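Local coordinates for ABC transporter substrate-binding protein (Bradyrhizobium japonicum, PDB 4I1D), which probably captures small solutes, perhaps polyamines, in the periplasm for uptake by an ABC importer, and holds D-malate in this crystal, at residues A[143-148]-A[299-304]; A[221-226]-A[264-269]; A[304-309]-A[313-318]. All coordinates share one frame; numbering follows the deposited sequence.

Contact 1. Residues A[143-148]-A[299-304]. With SO4 (sulfate ion), chain H.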
# COMPACT_ATOMS: atom_id res chain seq x y z
N PRO A 143 -16.50 -22.56 4.70
CA PRO A 143 -17.24 -23.37 3.72
C PRO A 143 -17.63 -24.75 4.24
O PRO A 143 -18.71 -25.24 3.89
CB PRO A 143 -16.28 -23.48 2.54
CG PRO A 143 -14.90 -23.19 3.13
CD PRO A 143 -15.14 -22.22 4.24
N ILE A 144 -16.80 -25.36 5.08
CA ILE A 144 -17.05 -26.72 5.56
C ILE A 144 -18.34 -26.82 6.39
O ILE A 144 -18.54 -26.03 7.30
CB ILE A 144 -15.88 -27.23 6.40
CG1 ILE A 144 -14.58 -27.10 5.61
CG2 ILE A 144 -16.10 -28.67 6.82
CD1 ILE A 144 -14.47 -28.07 4.49
N ALA A 145 -19.17 -27.81 6.08
CA ALA A 145 -20.49 -28.01 6.71
C ALA A 145 -21.50 -26.97 6.25
O ALA A 145 -22.68 -27.28 6.06
CB ALA A 145 -20.38 -28.02 8.23
N THR A 146 -21.05 -25.73 6.08
CA THR A 146 -21.92 -24.66 5.62
C THR A 146 -22.50 -24.95 4.23
O THR A 146 -23.72 -24.83 4.01
CB THR A 146 -21.18 -23.30 5.62
OG1 THR A 146 -20.58 -23.09 6.91
CG2 THR A 146 -22.13 -22.15 5.31
N LEU A 147 -21.64 -25.34 3.29
CA LEU A 147 -22.10 -25.69 1.94
C LEU A 147 -23.11 -26.82 2.01
O LEU A 147 -24.15 -26.76 1.37
CB LEU A 147 -20.94 -26.12 1.05
CG LEU A 147 -19.90 -25.04 0.74
CD1 LEU A 147 -19.00 -25.51 -0.38
CD2 LEU A 147 -20.58 -23.74 0.37
N GLU A 148 -22.80 -27.86 2.79
CA GLU A 148 -23.75 -28.98 2.93
C GLU A 148 -25.13 -28.51 3.39
O GLU A 148 -26.15 -28.91 2.83
CB GLU A 148 -23.21 -30.05 3.88
CG GLU A 148 -22.07 -30.90 3.30
CD GLU A 148 -20.68 -30.29 3.49
OE1 GLU A 148 -19.70 -31.04 3.29
OE2 GLU A 148 -20.56 -29.09 3.84
N ALA A 299 -26.04 -35.87 7.70
CA ALA A 299 -25.14 -35.99 6.57
C ALA A 299 -23.76 -36.40 7.08
O ALA A 299 -23.18 -35.76 7.96
CB ALA A 299 -25.05 -34.67 5.83
N LEU A 300 -23.25 -37.50 6.55
CA LEU A 300 -21.92 -37.93 6.91
C LEU A 300 -20.92 -37.21 6.01
O LEU A 300 -20.87 -37.45 4.81
CB LEU A 300 -21.81 -39.45 6.73
CG LEU A 300 -20.48 -40.05 7.18
CD1 LEU A 300 -20.21 -39.78 8.68
CD2 LEU A 300 -20.49 -41.55 6.89
N MSE A 301 -20.14 -36.31 6.59
CA MSE A 301 -19.17 -35.55 5.80
C MSE A 301 -18.22 -36.47 5.04
O MSE A 301 -17.65 -37.41 5.60
CB MSE A 301 -18.37 -34.59 6.67
CG MSE A 301 -17.23 -33.92 5.89
SE MSE A 301 -16.65 -32.24 6.71
CE MSE A 301 -18.38 -31.34 6.69
N SER A 302 -18.06 -36.20 3.74
CA SER A 302 -17.08 -36.90 2.90
C SER A 302 -15.75 -36.16 2.87
O SER A 302 -15.58 -35.17 2.16
CB SER A 302 -17.62 -37.06 1.47
OG SER A 302 -16.65 -37.66 0.62
N TYR A 303 -14.80 -36.65 3.67
CA TYR A 303 -13.44 -36.12 3.67
C TYR A 303 -12.70 -36.39 2.36
O TYR A 303 -11.82 -35.62 1.98
CB TYR A 303 -12.67 -36.63 4.89
CG TYR A 303 -13.28 -36.07 6.14
CD1 TYR A 303 -13.21 -34.71 6.41
CD2 TYR A 303 -14.01 -36.88 7.00
CE1 TYR A 303 -13.80 -34.17 7.54
CE2 TYR A 303 -14.61 -36.36 8.13
CZ TYR A 303 -14.50 -35.00 8.39
OH TYR A 303 -15.10 -34.47 9.52
N ALA A 304 -13.07 -37.46 1.67
CA ALA A 304 -12.53 -37.72 0.35
C ALA A 304 -12.93 -36.59 -0.61
O ALA A 304 -12.13 -36.15 -1.42
CB ALA A 304 -13.01 -39.07 -0.19
S SO4 H . -14.86 -40.22 3.17
O1 SO4 H . -15.49 -39.96 4.46
O2 SO4 H . -13.57 -40.87 3.39
O3 SO4 H . -15.73 -41.06 2.34
O4 SO4 H . -14.65 -38.96 2.46
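Met301, present as selenomethionine, reaches out from segment 299-304, and its end packs against Ile144, Ala145 and Glu148. Its CB is joined to a CG held anti to the backbone N (chi1 173°), and CG passes above one face of the Tyr303 ring, toward the rim. SE then crosses Ile144 at about a right angle, 3.6 Å from its CG2. A bend at chi3 (-57°) turns CE toward the other segment, where it meets that same Ile144 CG2 at 3.5 Å. CE also faces the backbone N of Ala145 at 3.7 Å and, more loosely, the CB of Ala145. On another flank CE lies 3.7 Å from OE1 of Glu148, whose side chain likewise runs across that of Met301. This buried oxygen is not left to the methyl: it accepts hydrogen bonds from Tyr162 OH and Trp306 NE1. Behind Met301 the chain enters helix 303-306, where Ser302 OG caps Trp305 N; a sulfate also sits at this helix start, but its contacts are partly too short to trust. Two helix N-termini thus meet through one selenoether side chain, beside strand 299-300 of the sheet, in the two-lobed fold of periplasmic solute-binding proteins.

Contact 2. Residues A[221-226]-A[264-269]. With SO4 (sulfate ion), chain J; SO4 (sulfate ion), chain K.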
# COMPACT_ATOMS: atom_id res chain seq x y z
N PHE A 221 -30.84 -28.07 20.46
CA PHE A 221 -30.49 -28.36 19.08
C PHE A 221 -31.09 -29.68 18.64
O PHE A 221 -31.57 -30.46 19.46
CB PHE A 221 -28.97 -28.38 18.88
CG PHE A 221 -28.29 -29.63 19.40
CD1 PHE A 221 -27.81 -29.68 20.70
CD2 PHE A 221 -28.13 -30.74 18.59
CE1 PHE A 221 -27.17 -30.82 21.19
CE2 PHE A 221 -27.50 -31.89 19.06
CZ PHE A 221 -27.02 -31.93 20.36
N THR A 222 -31.05 -29.93 17.34
CA THR A 222 -31.51 -31.20 16.80
C THR A 222 -30.37 -31.83 16.02
O THR A 222 -29.52 -31.13 15.48
CB THR A 222 -32.70 -31.01 15.84
OG1 THR A 222 -33.09 -32.28 15.31
CG2 THR A 222 -32.32 -30.09 14.69
N TYR A 223 -30.35 -33.16 15.98
CA TYR A 223 -29.39 -33.85 15.12
C TYR A 223 -29.95 -33.96 13.70
O TYR A 223 -29.23 -34.27 12.75
CB TYR A 223 -29.01 -35.22 15.68
CG TYR A 223 -27.94 -35.19 16.76
CD1 TYR A 223 -26.64 -34.77 16.47
CD2 TYR A 223 -28.23 -35.60 18.06
CE1 TYR A 223 -25.66 -34.73 17.45
CE2 TYR A 223 -27.25 -35.58 19.05
CZ TYR A 223 -25.98 -35.15 18.74
OH TYR A 223 -25.02 -35.13 19.73
N ASN A 224 -31.25 -33.69 13.54
CA ASN A 224 -31.84 -33.79 12.21
C ASN A 224 -31.10 -32.91 11.20
O ASN A 224 -30.96 -31.71 11.41
CB ASN A 224 -33.32 -33.46 12.22
CG ASN A 224 -34.01 -33.87 10.93
OD1 ASN A 224 -33.79 -34.97 10.43
ND2 ASN A 224 -34.84 -32.98 10.39
N GLN A 225 -30.62 -33.53 10.13
CA GLN A 225 -29.87 -32.82 9.09
C GLN A 225 -28.56 -32.23 9.61
O GLN A 225 -27.99 -31.33 8.99
CB GLN A 225 -30.71 -31.73 8.42
CG GLN A 225 -31.92 -32.26 7.66
CD GLN A 225 -32.33 -31.36 6.50
OE1 GLN A 225 -32.21 -30.13 6.58
NE2 GLN A 225 -32.80 -31.96 5.41
N GLY A 226 -28.09 -32.74 10.74
CA GLY A 226 -26.79 -32.34 11.25
C GLY A 226 -25.72 -32.83 10.29
O GLY A 226 -25.95 -33.76 9.52
N HIS A 264 -17.51 -37.79 29.38
CA HIS A 264 -16.97 -36.52 29.83
C HIS A 264 -17.28 -35.36 28.89
O HIS A 264 -17.10 -34.19 29.23
CB HIS A 264 -15.46 -36.65 30.08
CG HIS A 264 -15.14 -37.55 31.24
ND1 HIS A 264 -14.60 -38.81 31.08
CD2 HIS A 264 -15.32 -37.38 32.57
CE1 HIS A 264 -14.45 -39.37 32.27
NE2 HIS A 264 -14.88 -38.53 33.19
N ILE A 265 -17.76 -35.70 27.71
CA ILE A 265 -18.09 -34.69 26.72
C ILE A 265 -19.01 -35.30 25.67
O ILE A 265 -18.97 -36.50 25.42
CB ILE A 265 -16.82 -34.08 26.09
CG1 ILE A 265 -17.16 -32.76 25.39
CG2 ILE A 265 -16.13 -35.10 25.16
CD1 ILE A 265 -15.94 -31.98 24.96
N ASP A 266 -19.84 -34.45 25.08
CA ASP A 266 -20.89 -34.87 24.15
C ASP A 266 -20.36 -35.20 22.74
O ASP A 266 -20.92 -34.77 21.74
CB ASP A 266 -21.94 -33.76 24.06
CG ASP A 266 -23.22 -34.22 23.39
OD1 ASP A 266 -23.56 -35.42 23.54
OD2 ASP A 266 -23.87 -33.40 22.71
N TYR A 267 -19.28 -35.97 22.67
CA TYR A 267 -18.76 -36.40 21.38
C TYR A 267 -18.79 -37.91 21.31
O TYR A 267 -18.79 -38.58 22.34
CB TYR A 267 -17.35 -35.85 21.14
CG TYR A 267 -17.35 -34.34 21.04
CD1 TYR A 267 -18.37 -33.67 20.39
CD2 TYR A 267 -16.33 -33.57 21.62
CE1 TYR A 267 -18.39 -32.28 20.29
CE2 TYR A 267 -16.34 -32.17 21.53
CZ TYR A 267 -17.38 -31.53 20.87
OH TYR A 267 -17.41 -30.15 20.76
N GLY A 268 -18.84 -38.45 20.10
CA GLY A 268 -18.93 -39.89 19.91
C GLY A 268 -17.56 -40.51 19.80
O GLY A 268 -16.60 -39.84 19.41
N PRO A 269 -17.45 -41.81 20.14
CA PRO A 269 -16.15 -42.48 20.06
C PRO A 269 -15.75 -42.75 18.61
O PRO A 269 -16.58 -43.22 17.83
CB PRO A 269 -16.39 -43.80 20.82
CG PRO A 269 -17.84 -44.09 20.61
CD PRO A 269 -18.54 -42.73 20.50
S SO4 J . -21.70 -32.56 27.76
O1 SO4 J . -21.07 -33.58 28.60
O2 SO4 J . -20.92 -32.39 26.54
O3 SO4 J . -23.06 -32.99 27.43
O4 SO4 J . -21.74 -31.29 28.48
S SO4 K . -35.45 -34.20 16.73
O1 SO4 K . -36.38 -34.90 17.61
O2 SO4 K . -34.08 -34.40 17.19
O3 SO4 K . -35.62 -34.70 15.36
O4 SO4 K . -35.77 -32.77 16.79
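Tyr223 and Asp266 bring a hydroxyl and a carboxylate together without a hydrogen bond: OH stops 3.6 Å from OD2. The contact joins long strand 219-235 of the periplasmic-binding-protein sheet to the turn before strand 268-269. Each polar group is spent on another partner, Tyr223 OH on Gln287 O and Asp266 OD2 on Asn206 ND2, while OD1 has a long, weak ion pair with Arg284. Asp266 and the two aromatic side chains come from opposite directions, the carboxylate turned 56° from the Tyr223 ring. OD2 also lies 4.2 Å from Phe221 CZ. Phe221 puts its edge to the tyrosine, CE2 standing 3.5 Å above the centre of that ring's face. Beyond Tyr223 the chain corners in a type II beta turn closed by Gly226 N on Tyr223 O, overlapped at its start by an ST turn in which Thr222 OG1 takes the N-H of Asn224 at 2.9 Å. A valine in place of Thr222 would probably leave that N-H without its mate and the corner less firmly fixed. Across the contact Asp266 centres an inverse gamma turn, and its backbone N makes a weak bond to a sulfate, 2.7 Å from atom O2.

Contact 3. Residues A[304-309]-A[313-318]. With ACT (acetate ion), chain S; SO4 (sulfate ion), chain H.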
# COMPACT_ATOMS: atom_id res chain seq x y z
N ALA A 304 -13.07 -37.46 1.67
CA ALA A 304 -12.53 -37.72 0.35
C ALA A 304 -12.93 -36.59 -0.61
O ALA A 304 -12.13 -36.15 -1.42
CB ALA A 304 -13.01 -39.07 -0.19
N TRP A 305 -14.16 -36.11 -0.51
CA TRP A 305 -14.57 -35.01 -1.38
C TRP A 305 -13.86 -33.71 -1.00
O TRP A 305 -13.29 -33.04 -1.87
CB TRP A 305 -16.09 -34.79 -1.41
CG TRP A 305 -16.48 -33.71 -2.43
CD1 TRP A 305 -16.74 -33.89 -3.76
CD2 TRP A 305 -16.61 -32.30 -2.18
NE1 TRP A 305 -17.03 -32.68 -4.35
CE2 TRP A 305 -16.95 -31.69 -3.41
CE3 TRP A 305 -16.46 -31.50 -1.05
CZ2 TRP A 305 -17.16 -30.32 -3.52
CZ3 TRP A 305 -16.67 -30.13 -1.17
CH2 TRP A 305 -17.01 -29.55 -2.40
N TRP A 306 -13.87 -33.37 0.29
CA TRP A 306 -13.26 -32.11 0.75
C TRP A 306 -11.76 -32.01 0.50
O TRP A 306 -11.23 -30.91 0.31
CB TRP A 306 -13.57 -31.85 2.23
CG TRP A 306 -14.89 -31.20 2.39
CD1 TRP A 306 -16.02 -31.77 2.89
CD2 TRP A 306 -15.24 -29.87 2.01
NE1 TRP A 306 -17.06 -30.86 2.86
CE2 TRP A 306 -16.60 -29.69 2.32
CE3 TRP A 306 -14.53 -28.81 1.44
CZ2 TRP A 306 -17.27 -28.49 2.08
CZ3 TRP A 306 -15.20 -27.61 1.20
CH2 TRP A 306 -16.55 -27.46 1.52
N SER A 307 -11.07 -33.15 0.50
CA SER A 307 -9.63 -33.18 0.30
C SER A 307 -9.24 -33.40 -1.16
O SER A 307 -8.06 -33.53 -1.50
CB SER A 307 -9.01 -34.28 1.17
OG SER A 307 -9.50 -35.56 0.77
N SER A 308 -10.24 -33.46 -2.04
CA SER A 308 -9.99 -33.64 -3.46
C SER A 308 -9.85 -32.26 -4.12
O SER A 308 -10.16 -31.25 -3.51
CB SER A 308 -11.14 -34.40 -4.10
OG SER A 308 -12.28 -33.56 -4.24
N PRO A 309 -9.38 -32.23 -5.38
CA PRO A 309 -9.29 -30.98 -6.13
C PRO A 309 -10.58 -30.16 -6.11
O PRO A 309 -10.50 -28.93 -6.03
CB PRO A 309 -8.98 -31.46 -7.56
CG PRO A 309 -8.16 -32.71 -7.33
CD PRO A 309 -8.80 -33.37 -6.13
N ALA A 313 -10.98 -26.34 -4.69
CA ALA A 313 -11.62 -25.29 -5.49
C ALA A 313 -12.76 -24.64 -4.70
O ALA A 313 -12.84 -23.42 -4.62
CB ALA A 313 -12.14 -25.84 -6.82
N ALA A 314 -13.62 -25.46 -4.10
CA ALA A 314 -14.72 -24.93 -3.31
C ALA A 314 -14.21 -24.01 -2.20
O ALA A 314 -14.74 -22.91 -2.01
CB ALA A 314 -15.59 -26.04 -2.75
N GLU A 315 -13.17 -24.45 -1.50
CA GLU A 315 -12.59 -23.65 -0.41
C GLU A 315 -12.08 -22.31 -0.92
O GLU A 315 -12.34 -21.28 -0.29
CB GLU A 315 -11.46 -24.41 0.31
CG GLU A 315 -11.95 -25.60 1.11
CD GLU A 315 -10.85 -26.24 1.95
OE1 GLU A 315 -10.41 -25.62 2.95
OE2 GLU A 315 -10.42 -27.37 1.62
N LYS A 316 -11.38 -22.32 -2.05
CA LYS A 316 -10.84 -21.09 -2.62
C LYS A 316 -11.93 -20.09 -2.99
O LYS A 316 -11.69 -18.88 -3.02
CB LYS A 316 -9.93 -21.37 -3.83
CG LYS A 316 -8.69 -22.18 -3.48
CD LYS A 316 -7.47 -21.83 -4.34
CE LYS A 316 -6.22 -22.57 -3.84
NZ LYS A 316 -4.93 -22.12 -4.48
N ARG A 317 -13.13 -20.58 -3.27
CA ARG A 317 -14.22 -19.69 -3.66
C ARG A 317 -14.82 -18.95 -2.46
O ARG A 317 -15.43 -17.90 -2.63
CB ARG A 317 -15.33 -20.43 -4.42
CG ARG A 317 -14.93 -20.80 -5.85
CD ARG A 317 -15.88 -21.79 -6.46
NE ARG A 317 -17.22 -21.23 -6.62
CZ ARG A 317 -18.20 -21.82 -7.30
NH1 ARG A 317 -17.98 -22.99 -7.90
NH2 ARG A 317 -19.39 -21.24 -7.39
N TRP A 318 -14.64 -19.51 -1.26
CA TRP A 318 -15.24 -18.92 -0.07
C TRP A 318 -14.71 -17.52 0.12
O TRP A 318 -15.47 -16.60 0.41
CB TRP A 318 -14.93 -19.74 1.19
CG TRP A 318 -15.75 -19.30 2.36
CD1 TRP A 318 -15.33 -18.54 3.42
CD2 TRP A 318 -17.14 -19.56 2.57
NE1 TRP A 318 -16.38 -18.32 4.28
CE2 TRP A 318 -17.50 -18.94 3.78
CE3 TRP A 318 -18.11 -20.27 1.85
CZ2 TRP A 318 -18.80 -19.00 4.30
CZ3 TRP A 318 -19.40 -20.33 2.36
CH2 TRP A 318 -19.73 -19.70 3.57
C ACT S . -18.58 -17.84 -5.79
O ACT S . -17.46 -18.32 -6.08
OXT ACT S . -19.59 -18.50 -6.13
CH3 ACT S . -18.71 -16.53 -5.06
S SO4 H . -14.86 -40.22 3.17
O1 SO4 H . -15.49 -39.96 4.46
O2 SO4 H . -13.57 -40.87 3.39
O3 SO4 H . -15.73 -41.06 2.34
O4 SO4 H . -14.65 -38.96 2.46
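The carbonyl oxygen of Trp305, whose ring touches Ala314, is gripped twice by Ser308. Ser308 OG donates to Trp305 O at 2.6 Å, with the donor tilted only 16° from the carbonyl plane. Ser308 N adds a second bond to Trp305 O at 3.1 Å, and together they close the end of helix 303-306. Ser308 is at the same time the N-cap of helix 309-321, its OG also taking a weak bond from Gly311 N. Inside the new helix Ala313 N meets Pro309 O at 3.0 Å, almost straight at 172°, an alpha-helical bond of the first turn. The motif is a pair of consecutive helices, 303-306 and 309-321, near the C-terminal end of the solute-binding fold, joined by a tight two-serine link, Ser307 and Ser308. Two tryptophans fill the angle. Trp305, its CG swung opposite the backbone N (chi1 -175°), sets CZ3 3.3 Å above the centre of the Trp306 ring. Its CH2 corner reaches Ala314 CB at 3.8 Å. Trp306 instead offers its rim to the second helix: CZ3 lies 3.8 Å from Glu315 CG, which sits near the ring plane. The polar ends of these two side chains point to other mates, Trp306 NE1 to Glu148 OE1 and Glu315 OE2 to a salt bridge with Arg69. A second subunit, another copy of the protein, packs here, its Gly74 against Pro309 and its Gly51 against Ala313. One turn further along, Arg317 clasps an acetate, probably from the crystallisation liquor, edge-on, NE to O at 3.0 Å and NH2 to OXT at 3.0 Å, while NH2 also pairs with Asp167.

Contacts 1 and 2 are buried and reach the same sheet: strand 299-300 lies beside strand 219-235, and Ala299 N probably bonds Gly226 O. Contact 2 is nested in the loop that contact 1 closes. Contact 3 is only partly buried, farther from the centre of the chain, and the one that a second subunit touches. It continues helix 303-306 from contact 1, sharing Ala304, and Trp306 ties the two together by packing on Ile144 and Leu147. Contact 1 is held mainly by apolar packing and contact 3 by helix-end hydrogen bonds plus indoles; contact 2 is a loose approach of a carboxylate to aromatic side chains, its polar ends bonded to other residues. Contacts 2 and 3 do not touch, their nearest atoms about 11 Å apart.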